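Local structure of putative phosphomethylpyrimidine kinase (Bacteroides thetaiotaomicron, 3MBH) at residues 26-31 / 36-41; 69-74 / 96-101; 197-202 / 208-213. The protein binds pyridoxal and is probably an ATP-dependent pyridoxal kinase of the ribokinase clan. All coordinates share one frame; numbering follows the deposited sequence.

In the fold
From the N terminus, the chain first closes a short loop at interaction 1, where four residues separate the end of 26-31 from the start of 36-41 and helix 24-33 meets the strand that follows it. Interaction 2 spans a longer excursion of 21 residues, including strand 80-83, and brings helix 64-73 beside helix 91-102. Interaction 3 is the hairpin of 197-202 and 208-213, with five residues in between. The three follow in series; none nests in or crosses another. Interactions 1 and 2 touch through Pro40, Leu41 and Trp71, whereas interaction 3 lies across the chain's centre, its centre about 34 Å from that of interaction 2, yet on the same sheet as interaction 1.

Interaction 1. Residues 26-31 / 36-41; sequences VVIPIL and FQVCPL
Val38 carries the tight part of this contact, with one methyl for each of two helix residues. Its CG2 presses on Leu31 CB at 3.5 Å, closer than usual for two carbons, the two side chains crossing at about a right angle. The other branch, CG1, lies anti to the backbone N (chi1 174°) and reaches Ile28 CG1 at 3.6 Å. Around this pair the fit is slacker: Val27 CG1 and Val38 CG1 stay 4.2 Å apart, and Leu31 CD2 stands 4.3 Å from Phe36 CD2. The setting is a beta-alpha-beta crossover, in which strand 9-17, helix 24-33 and strand 37-40 follow one another and the two strands pair in parallel. The segment 26-31 and strand 37-40 run nearly antiparallel, at 163°, their axes approaching to 7.9 Å. At the turn between them Phe36 N donates to Leu31 O over 3.0 Å, a fairly straight bond that approaches the oxygen 32° off the carbonyl plane. The looser side does not face solvent, since all five touching residues are buried: helix 223-236 covers it, with Ser229 against Val27 and Met236 against Phe36. Gln37 and Cys39 send their CB atoms away from the helix and pack on Arg21 and Gly18 of the second subunit.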
loop_
_atom_site.group_PDB
_atom_site.type_symbol
_atom_site.label_atom_id
_atom_site.label_comp_id
_atom_site.label_asym_id
_atom_site.label_seq_id
_atom_site.Cartn_x
_atom_site.Cartn_y
_atom_site.Cartn_z
ATOM N N VAL A 26 -8.094 21.553 -7.749
ATOM C CA VAL A 26 -7.380 21.063 -6.561
ATOM C C VAL A 26 -8.374 20.341 -5.638
ATOM O O VAL A 26 -8.087 19.261 -5.123
ATOM C CB VAL A 26 -6.684 22.301 -5.911
ATOM C CG1 VAL A 26 -6.366 22.104 -4.477
ATOM C CG2 VAL A 26 -5.395 22.667 -6.749
ATOM N N VAL A 27 -9.532 20.957 -5.403
ATOM C CA VAL A 27 -10.540 20.456 -4.479
ATOM C C VAL A 27 -11.083 19.110 -4.913
ATOM O O VAL A 27 -11.254 18.222 -4.098
ATOM C CB VAL A 27 -11.724 21.471 -4.357
ATOM C CG1 VAL A 27 -12.842 20.904 -3.485
ATOM C CG2 VAL A 27 -11.226 22.823 -3.802
ATOM N N ILE A 28 -11.342 18.938 -6.208
ATOM C CA ILE A 28 -11.915 17.677 -6.701
ATOM C C ILE A 28 -10.941 16.471 -6.500
ATOM O O ILE A 28 -11.290 15.504 -5.823
ATOM C CB ILE A 28 -12.426 17.777 -8.165
ATOM C CG1 ILE A 28 -13.661 18.669 -8.207
ATOM C CG2 ILE A 28 -12.740 16.400 -8.699
ATOM C CD1 ILE A 28 -14.019 19.178 -9.688
ATOM N N PRO A 29 -9.713 16.553 -7.001
ATOM C CA PRO A 29 -8.798 15.404 -6.805
ATOM C C PRO A 29 -8.471 15.075 -5.348
ATOM O O PRO A 29 -8.403 13.888 -4.966
ATOM C CB PRO A 29 -7.517 15.817 -7.551
ATOM C CG PRO A 29 -7.717 17.137 -8.045
ATOM C CD PRO A 29 -9.100 17.618 -7.803
ATOM N N ILE A 30 -8.264 16.103 -4.525
ATOM C CA ILE A 30 -7.909 15.863 -3.122
ATOM C C ILE A 30 -9.088 15.200 -2.374
ATOM O O ILE A 30 -8.941 14.126 -1.789
ATOM C CB ILE A 30 -7.508 17.135 -2.435
ATOM C CG1 ILE A 30 -6.154 17.596 -3.018
ATOM C CG2 ILE A 30 -7.486 16.911 -0.854
ATOM C CD1 ILE A 30 -5.607 18.937 -2.407
ATOM N N LEU A 31 -10.257 15.818 -2.414
ATOM C CA LEU A 31 -11.377 15.301 -1.648
ATOM C C LEU A 31 -11.844 13.949 -2.220
ATOM O O LEU A 31 -12.185 13.092 -1.449
ATOM C CB LEU A 31 -12.532 16.322 -1.511
ATOM C CG LEU A 31 -12.222 17.542 -0.610
ATOM C CD1 LEU A 31 -13.235 18.652 -0.770
ATOM C CD2 LEU A 31 -12.113 17.120 0.883
ATOM N N PHE A 36 -14.510 11.354 -0.711
ATOM C CA PHE A 36 -15.718 12.173 -0.739
ATOM C C PHE A 36 -16.068 12.480 -2.160
ATOM O O PHE A 36 -15.163 12.635 -2.978
ATOM C CB PHE A 36 -15.505 13.460 0.048
ATOM C CG PHE A 36 -15.116 13.194 1.457
ATOM C CD1 PHE A 36 -16.066 12.737 2.358
ATOM C CD2 PHE A 36 -13.796 13.295 1.866
ATOM C CE1 PHE A 36 -15.706 12.412 3.649
ATOM C CE2 PHE A 36 -13.434 12.976 3.126
ATOM C CZ PHE A 36 -14.382 12.543 4.034
ATOM N N GLN A 37 -17.365 12.499 -2.475
ATOM C CA GLN A 37 -17.807 12.999 -3.771
ATOM C C GLN A 37 -17.898 14.544 -3.713
ATOM O O GLN A 37 -18.499 15.076 -2.792
ATOM C CB GLN A 37 -19.182 12.426 -4.157
ATOM C CG GLN A 37 -19.649 12.993 -5.486
ATOM C CD GLN A 37 -21.000 12.425 -5.936
ATOM O OE1 GLN A 37 -21.670 11.771 -5.183
ATOM N NE2 GLN A 37 -21.350 12.648 -7.194
ATOM N N VAL A 38 -17.279 15.221 -4.672
ATOM C CA VAL A 38 -17.272 16.655 -4.765
ATOM C C VAL A 38 -18.250 17.040 -5.875
ATOM O O VAL A 38 -18.170 16.531 -7.016
ATOM C CB VAL A 38 -15.909 17.171 -5.122
ATOM C CG1 VAL A 38 -15.934 18.668 -5.355
ATOM C CG2 VAL A 38 -14.885 16.744 -4.056
ATOM N N CYS A 39 -19.188 17.898 -5.511
ATOM C CA CYS A 39 -20.249 18.380 -6.378
ATOM C C CYS A 39 -20.017 19.862 -6.594
ATOM O O CYS A 39 -20.350 20.700 -5.731
ATOM C CB CYS A 39 -21.593 18.143 -5.749
ATOM S SG CYS A 39 -22.027 16.442 -5.562
ATOM N N PRO A 40 -19.469 20.217 -7.758
ATOM C CA PRO A 40 -19.113 21.617 -8.005
ATOM C C PRO A 40 -20.313 22.553 -8.243
ATOM O O PRO A 40 -21.235 22.201 -9.021
ATOM C CB PRO A 40 -18.265 21.566 -9.277
ATOM C CG PRO A 40 -18.653 20.259 -9.947
ATOM C CD PRO A 40 -19.065 19.319 -8.851
ATOM N N LEU A 41 -20.279 23.689 -7.544
ATOM C CA LEU A 41 -21.100 24.872 -7.816
ATOM C C LEU A 41 -20.115 25.941 -8.285
ATOM O O LEU A 41 -19.585 26.675 -7.486
ATOM C CB LEU A 41 -21.814 25.361 -6.570
ATOM C CG LEU A 41 -22.811 26.514 -6.778
ATOM C CD1 LEU A 41 -23.867 26.115 -7.810
ATOM C CD2 LEU A 41 -23.432 26.911 -5.424
#

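Interaction 2. Residues 69-74 / 96-101; sequences AEWKKL and SDFIKD
Trp71 and Phe98 meet at the edge of the indole. Phe98 brings CE1 and CZ up to the benzo end of the tryptophan, and CE1 lies in the indole plane, 4.0 Å from Trp71 CE3. The closest approach is Phe98 CZ to Trp71 CZ3, at 3.8 Å. The ring planes are inclined at 47° and the six-membered rings are centred 6.0 Å apart, an oblique pairing. Phe98 has CG anti to its own backbone N (chi1 173°), which swings the ring out from its helix towards the tryptophan and bridges a wide gap, the nearest CA atoms of the two segments, those of Lys72 and Asp101, being 9.1 Å apart. The helices belong to successive parts of the alpha/beta fold: helix 64-73 precedes strand 80-83, and the crossover from that strand to its parallel neighbour 108-111 is made by helix 91-102. Beneath the aromatic pair, Phe98 rests on Ala11 and Val13 of strand 9-17, and Phe78 meets Trp71 edge-to-face. The indole NE1 hydrogen-bonds to Ser47 O of the second subunit, so the tryptophan serves the interface as well.

On the exposed side the contact is ionic. Lys72, extended beyond CG, lays its aliphatic chain across to the other helix and forms a salt bridge from NZ to Asp101 OD2 at 2.9 Å. The ammonium comes in from above the carboxylate plane, 46° out of it. One turn of helix supplies a second, longer salt bridge within 69-74, Lys73 NZ to Glu70 OE2 at 3.2 Å, met on the syn side of that carboxylate.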
loop_
_atom_site.group_PDB
_atom_site.type_symbol
_atom_site.label_atom_id
_atom_site.label_comp_id
_atom_site.label_asym_id
_atom_site.label_seq_id
_atom_site.Cartn_x
_atom_site.Cartn_y
_atom_site.Cartn_z
ATOM N N ALA A 69 -31.399 25.638 -7.864
ATOM C CA ALA A 69 -32.795 25.316 -8.012
ATOM C C ALA A 69 -32.981 23.864 -8.434
ATOM O O ALA A 69 -33.888 23.189 -7.912
ATOM C CB ALA A 69 -33.503 26.261 -8.996
ATOM N N GLU A 70 -32.098 23.378 -9.321
ATOM C CA GLU A 70 -32.163 21.987 -9.753
ATOM C C GLU A 70 -31.772 21.080 -8.605
ATOM O O GLU A 70 -32.372 20.021 -8.410
ATOM C CB GLU A 70 -31.236 21.716 -10.947
ATOM C CG GLU A 70 -31.586 22.462 -12.207
ATOM C CD GLU A 70 -33.010 22.208 -12.658
ATOM O OE1 GLU A 70 -33.427 21.052 -12.682
ATOM O OE2 GLU A 70 -33.730 23.176 -12.996
ATOM N N TRP A 71 -30.767 21.494 -7.837
ATOM C CA TRP A 71 -30.322 20.676 -6.721
ATOM C C TRP A 71 -31.458 20.485 -5.695
ATOM O O TRP A 71 -31.647 19.401 -5.125
ATOM C CB TRP A 71 -29.103 21.290 -6.112
ATOM C CG TRP A 71 -27.842 21.055 -6.917
ATOM C CD1 TRP A 71 -27.704 20.320 -8.067
ATOM C CD2 TRP A 71 -26.526 21.510 -6.579
ATOM N NE1 TRP A 71 -26.387 20.322 -8.465
ATOM C CE2 TRP A 71 -25.649 21.047 -7.573
ATOM C CE3 TRP A 71 -26.014 22.307 -5.557
ATOM C CZ2 TRP A 71 -24.283 21.341 -7.544
ATOM C CZ3 TRP A 71 -24.707 22.575 -5.519
ATOM C CH2 TRP A 71 -23.829 22.111 -6.500
ATOM N N LYS A 72 -32.252 21.538 -5.510
ATOM C CA LYS A 72 -33.411 21.437 -4.641
ATOM C C LYS A 72 -34.417 20.472 -5.214
ATOM O O LYS A 72 -34.946 19.686 -4.453
ATOM C CB LYS A 72 -34.071 22.792 -4.409
ATOM C CG LYS A 72 -33.231 23.770 -3.586
ATOM C CD LYS A 72 -34.063 24.945 -3.038
ATOM C CE LYS A 72 -33.134 25.946 -2.369
ATOM N NZ LYS A 72 -33.846 27.120 -1.932
ATOM N N LYS A 73 -34.677 20.516 -6.529
ATOM C CA LYS A 73 -35.624 19.571 -7.145
ATOM C C LYS A 73 -35.134 18.157 -7.032
ATOM O O LYS A 73 -35.946 17.277 -6.854
ATOM C CB LYS A 73 -35.861 19.791 -8.633
ATOM C CG LYS A 73 -36.418 21.107 -9.003
ATOM C CD LYS A 73 -36.419 21.242 -10.525
ATOM C CE LYS A 73 -37.090 22.520 -10.975
ATOM N NZ LYS A 73 -36.845 22.765 -12.425
ATOM N N LEU A 74 -33.835 17.936 -7.142
ATOM C CA LEU A 74 -33.254 16.590 -7.004
ATOM C C LEU A 74 -33.268 16.089 -5.570
ATOM O O LEU A 74 -32.982 14.916 -5.343
ATOM C CB LEU A 74 -31.795 16.551 -7.457
ATOM C CG LEU A 74 -31.536 16.632 -8.967
ATOM C CD1 LEU A 74 -30.070 16.822 -9.201
ATOM C CD2 LEU A 74 -32.055 15.382 -9.654
ATOM N N SER A 96 -24.584 32.559 0.852
ATOM C CA SER A 96 -25.134 32.556 2.208
ATOM C C SER A 96 -26.503 31.860 2.267
ATOM O O SER A 96 -26.768 31.055 3.172
ATOM C CB SER A 96 -25.221 33.976 2.755
ATOM O OG SER A 96 -23.976 34.628 2.637
ATOM N N ASP A 97 -27.362 32.162 1.301
ATOM C CA ASP A 97 -28.686 31.507 1.196
ATOM C C ASP A 97 -28.591 30.020 0.910
ATOM O O ASP A 97 -29.404 29.249 1.410
ATOM C CB ASP A 97 -29.544 32.179 0.119
ATOM C CG ASP A 97 -30.099 33.516 0.580
ATOM O OD1 ASP A 97 -30.076 33.764 1.795
ATOM O OD2 ASP A 97 -30.545 34.330 -0.258
ATOM N N PHE A 98 -27.596 29.624 0.109
ATOM C CA PHE A 98 -27.348 28.248 -0.208
ATOM C C PHE A 98 -27.005 27.469 1.053
ATOM O O PHE A 98 -27.624 26.439 1.317
ATOM C CB PHE A 98 -26.228 28.136 -1.238
ATOM C CG PHE A 98 -25.792 26.737 -1.519
ATOM C CD1 PHE A 98 -26.677 25.805 -1.990
ATOM C CD2 PHE A 98 -24.482 26.344 -1.278
ATOM C CE1 PHE A 98 -26.264 24.495 -2.258
ATOM C CE2 PHE A 98 -24.054 25.040 -1.541
ATOM C CZ PHE A 98 -24.954 24.102 -2.019
ATOM N N ILE A 99 -26.096 28.018 1.854
ATOM C CA ILE A 99 -25.712 27.439 3.124
ATOM C C ILE A 99 -26.927 27.360 4.061
ATOM O O ILE A 99 -27.166 26.322 4.689
ATOM C CB ILE A 99 -24.588 28.243 3.796
ATOM C CG1 ILE A 99 -23.322 28.104 2.975
ATOM C CG2 ILE A 99 -24.375 27.753 5.252
ATOM C CD1 ILE A 99 -22.263 29.159 3.261
ATOM N N LYS A 100 -27.718 28.432 4.111
ATOM C CA LYS A 100 -28.903 28.429 4.961
ATOM C C LYS A 100 -29.847 27.290 4.578
ATOM O O LYS A 100 -30.350 26.565 5.446
ATOM C CB LYS A 100 -29.643 29.747 4.898
ATOM C CG LYS A 100 -30.843 29.871 5.893
ATOM C CD LYS A 100 -31.651 31.140 5.644
ATOM C CE LYS A 100 -31.957 31.356 4.164
ATOM N NZ LYS A 100 -33.134 32.276 3.950
ATOM N N ASP A 101 -30.079 27.124 3.284
ATOM C CA ASP A 101 -31.040 26.143 2.806
ATOM C C ASP A 101 -30.521 24.703 2.780
ATOM O O ASP A 101 -31.318 23.756 2.763
ATOM C CB ASP A 101 -31.494 26.518 1.408
ATOM C CG ASP A 101 -32.315 27.820 1.375
ATOM O OD1 ASP A 101 -32.758 28.320 2.418
ATOM O OD2 ASP A 101 -32.478 28.365 0.278
#

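Interaction 3. Residues 197-202 / 208-213; sequences SVYAYN and YWKVTC
Strands 197-202 and 208-213 run antiparallel at 162° with axes 4.6 Å apart, and two hydrogen-bonded pairs, Val198 with Val211 and Ala200 with Trp209, each close with two N-H...O bonds, from 2.8 Å for Trp209 N to Ala200 O to 2.9 Å for Val198 N to Val211 O. In the non-hydrogen-bonded pair Tyr201 and Tyr208 the rings overlap obliquely, with planes at 37°. Tyr201 CD1 sits over the face of Tyr208 towards its rim, 3.3 Å from Tyr208 CZ. The two chains leave their strands differently: Tyr201 has CG anti to the backbone N (chi1 171°), whereas in Tyr208 CG lies beside it, which turns the face of this ring to Tyr201 CD1. Without the Tyr208 ring, as with an alanine here, Tyr201 CD1 and CE1 are likely to lose the aromatic face they pack against, and Lys168 its cation-pi partner. This beta hairpin forms part of the fold's mixed sheet, flanked by strands 181-189 and 288-290, and helix 164-176 covers the face bearing the tyrosines. On that face Lys210, fully extended, runs alongside Tyr199 and lays CG over its ring, 4.2 Å from the centroid, in a CH-pi contact. Asp164 OD1 takes both polar ends, a salt bridge from Lys210 NZ and a hydrogen bond from Tyr199 OH. The opposite face is apolar: Val211 CG1 packs on Val198 CB at 3.7 Å, and Trp209 extends to Pro242 and Leu245 of helix 241-257 and to Arg257 of the third subunit.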
loop_
_atom_site.group_PDB
_atom_site.type_symbol
_atom_site.label_atom_id
_atom_site.label_comp_id
_atom_site.label_asym_id
_atom_site.label_seq_id
_atom_site.Cartn_x
_atom_site.Cartn_y
_atom_site.Cartn_z
ATOM N N SER A 197 4.311 29.739 9.526
ATOM C CA SER A 197 3.494 29.116 10.579
ATOM C C SER A 197 1.999 29.192 10.263
ATOM O O SER A 197 1.553 30.009 9.446
ATOM C CB SER A 197 3.797 29.694 11.959
ATOM O OG SER A 197 3.903 31.102 11.891
ATOM N N VAL A 198 1.259 28.268 10.880
ATOM C CA VAL A 198 -0.173 28.219 10.828
ATOM C C VAL A 198 -0.629 28.265 12.288
ATOM O O VAL A 198 -0.037 27.607 13.164
ATOM C CB VAL A 198 -0.689 26.930 10.150
ATOM C CG1 VAL A 198 -2.231 26.834 10.238
ATOM C CG2 VAL A 198 -0.209 26.816 8.654
ATOM N N TYR A 199 -1.638 29.068 12.566
ATOM C CA TYR A 199 -2.210 29.218 13.896
ATOM C C TYR A 199 -3.681 28.814 13.786
ATOM O O TYR A 199 -4.276 28.951 12.706
ATOM C CB TYR A 199 -2.094 30.645 14.365
ATOM C CG TYR A 199 -0.707 31.098 14.713
ATOM C CD1 TYR A 199 0.229 31.433 13.721
ATOM C CD2 TYR A 199 -0.325 31.249 16.056
ATOM C CE1 TYR A 199 1.519 31.879 14.090
ATOM C CE2 TYR A 199 0.920 31.712 16.411
ATOM C CZ TYR A 199 1.846 32.001 15.438
ATOM O OH TYR A 199 3.077 32.485 15.856
ATOM N N ALA A 200 -4.243 28.234 14.854
ATOM C CA ALA A 200 -5.657 27.815 14.837
ATOM C C ALA A 200 -6.259 27.904 16.236
ATOM O O ALA A 200 -5.554 27.842 17.288
ATOM C CB ALA A 200 -5.804 26.398 14.308
ATOM N N TYR A 201 -7.571 28.049 16.238
ATOM C CA TYR A 201 -8.345 28.109 17.459
ATOM C C TYR A 201 -9.615 27.261 17.285
ATOM O O TYR A 201 -10.226 27.253 16.246
ATOM C CB TYR A 201 -8.646 29.550 17.806
ATOM C CG TYR A 201 -9.604 29.688 18.929
ATOM C CD1 TYR A 201 -9.206 29.410 20.199
ATOM C CD2 TYR A 201 -10.914 30.107 18.712
ATOM C CE1 TYR A 201 -10.074 29.494 21.259
ATOM C CE2 TYR A 201 -11.797 30.209 19.743
ATOM C CZ TYR A 201 -11.365 29.920 21.025
ATOM O OH TYR A 201 -12.186 30.017 22.090
ATOM N N ASN A 202 -9.973 26.521 18.319
ATOM C CA ASN A 202 -11.205 25.731 18.345
ATOM C C ASN A 202 -11.969 26.247 19.545
ATOM O O ASN A 202 -11.537 26.086 20.702
ATOM C CB ASN A 202 -10.902 24.223 18.486
ATOM C CG ASN A 202 -12.093 23.362 18.201
ATOM O OD1 ASN A 202 -13.220 23.839 18.171
ATOM N ND2 ASN A 202 -11.862 22.094 17.978
ATOM N N TYR A 208 -5.808 26.570 21.387
ATOM C CA TYR A 208 -5.016 27.289 20.381
ATOM C C TYR A 208 -3.847 26.428 19.938
ATOM O O TYR A 208 -3.167 25.841 20.776
ATOM C CB TYR A 208 -4.439 28.576 20.994
ATOM C CG TYR A 208 -5.472 29.587 21.385
ATOM C CD1 TYR A 208 -6.102 29.541 22.647
ATOM C CD2 TYR A 208 -5.799 30.635 20.524
ATOM C CE1 TYR A 208 -7.068 30.474 22.991
ATOM C CE2 TYR A 208 -6.741 31.557 20.872
ATOM C CZ TYR A 208 -7.392 31.468 22.087
ATOM O OH TYR A 208 -8.328 32.438 22.376
ATOM N N TRP A 209 -3.582 26.377 18.644
ATOM C CA TRP A 209 -2.553 25.538 18.076
ATOM C C TRP A 209 -1.646 26.325 17.185
ATOM O O TRP A 209 -2.084 27.242 16.531
ATOM C CB TRP A 209 -3.188 24.439 17.219
ATOM C CG TRP A 209 -4.124 23.614 17.977
ATOM C CD1 TRP A 209 -5.470 23.775 18.058
ATOM C CD2 TRP A 209 -3.793 22.526 18.846
ATOM N NE1 TRP A 209 -6.003 22.848 18.929
ATOM C CE2 TRP A 209 -4.990 22.044 19.388
ATOM C CE3 TRP A 209 -2.601 21.893 19.190
ATOM C CZ2 TRP A 209 -5.030 20.972 20.288
ATOM C CZ3 TRP A 209 -2.649 20.832 20.074
ATOM C CH2 TRP A 209 -3.861 20.398 20.627
ATOM N N LYS A 210 -0.404 25.890 17.081
ATOM C CA LYS A 210 0.529 26.431 16.127
ATOM C C LYS A 210 1.368 25.319 15.471
ATOM O O LYS A 210 1.772 24.342 16.123
ATOM C CB LYS A 210 1.439 27.413 16.863
ATOM C CG LYS A 210 2.597 28.021 16.053
ATOM C CD LYS A 210 3.402 28.988 16.950
ATOM C CE LYS A 210 4.640 29.586 16.287
ATOM N NZ LYS A 210 5.346 30.592 17.199
ATOM N N VAL A 211 1.680 25.485 14.208
ATOM C CA VAL A 211 2.598 24.569 13.543
ATOM C C VAL A 211 3.509 25.389 12.647
ATOM O O VAL A 211 3.061 26.335 12.036
ATOM C CB VAL A 211 1.816 23.471 12.800
ATOM C CG1 VAL A 211 0.889 24.049 11.770
ATOM C CG2 VAL A 211 2.736 22.437 12.213
ATOM N N THR A 212 4.794 25.090 12.644
ATOM C CA THR A 212 5.770 25.840 11.868
ATOM C C THR A 212 6.299 24.905 10.813
ATOM O O THR A 212 6.630 23.783 11.137
ATOM C CB THR A 212 6.942 26.346 12.760
ATOM O OG1 THR A 212 6.424 27.335 13.652
ATOM C CG2 THR A 212 8.090 27.023 11.913
ATOM N N CYS A 213 6.431 25.387 9.591
ATOM C CA CYS A 213 6.882 24.535 8.514
ATOM C C CYS A 213 7.902 25.218 7.651
ATOM O O CYS A 213 7.904 26.455 7.539
ATOM C CB CYS A 213 5.698 24.138 7.669
ATOM S SG CYS A 213 4.481 23.238 8.656
#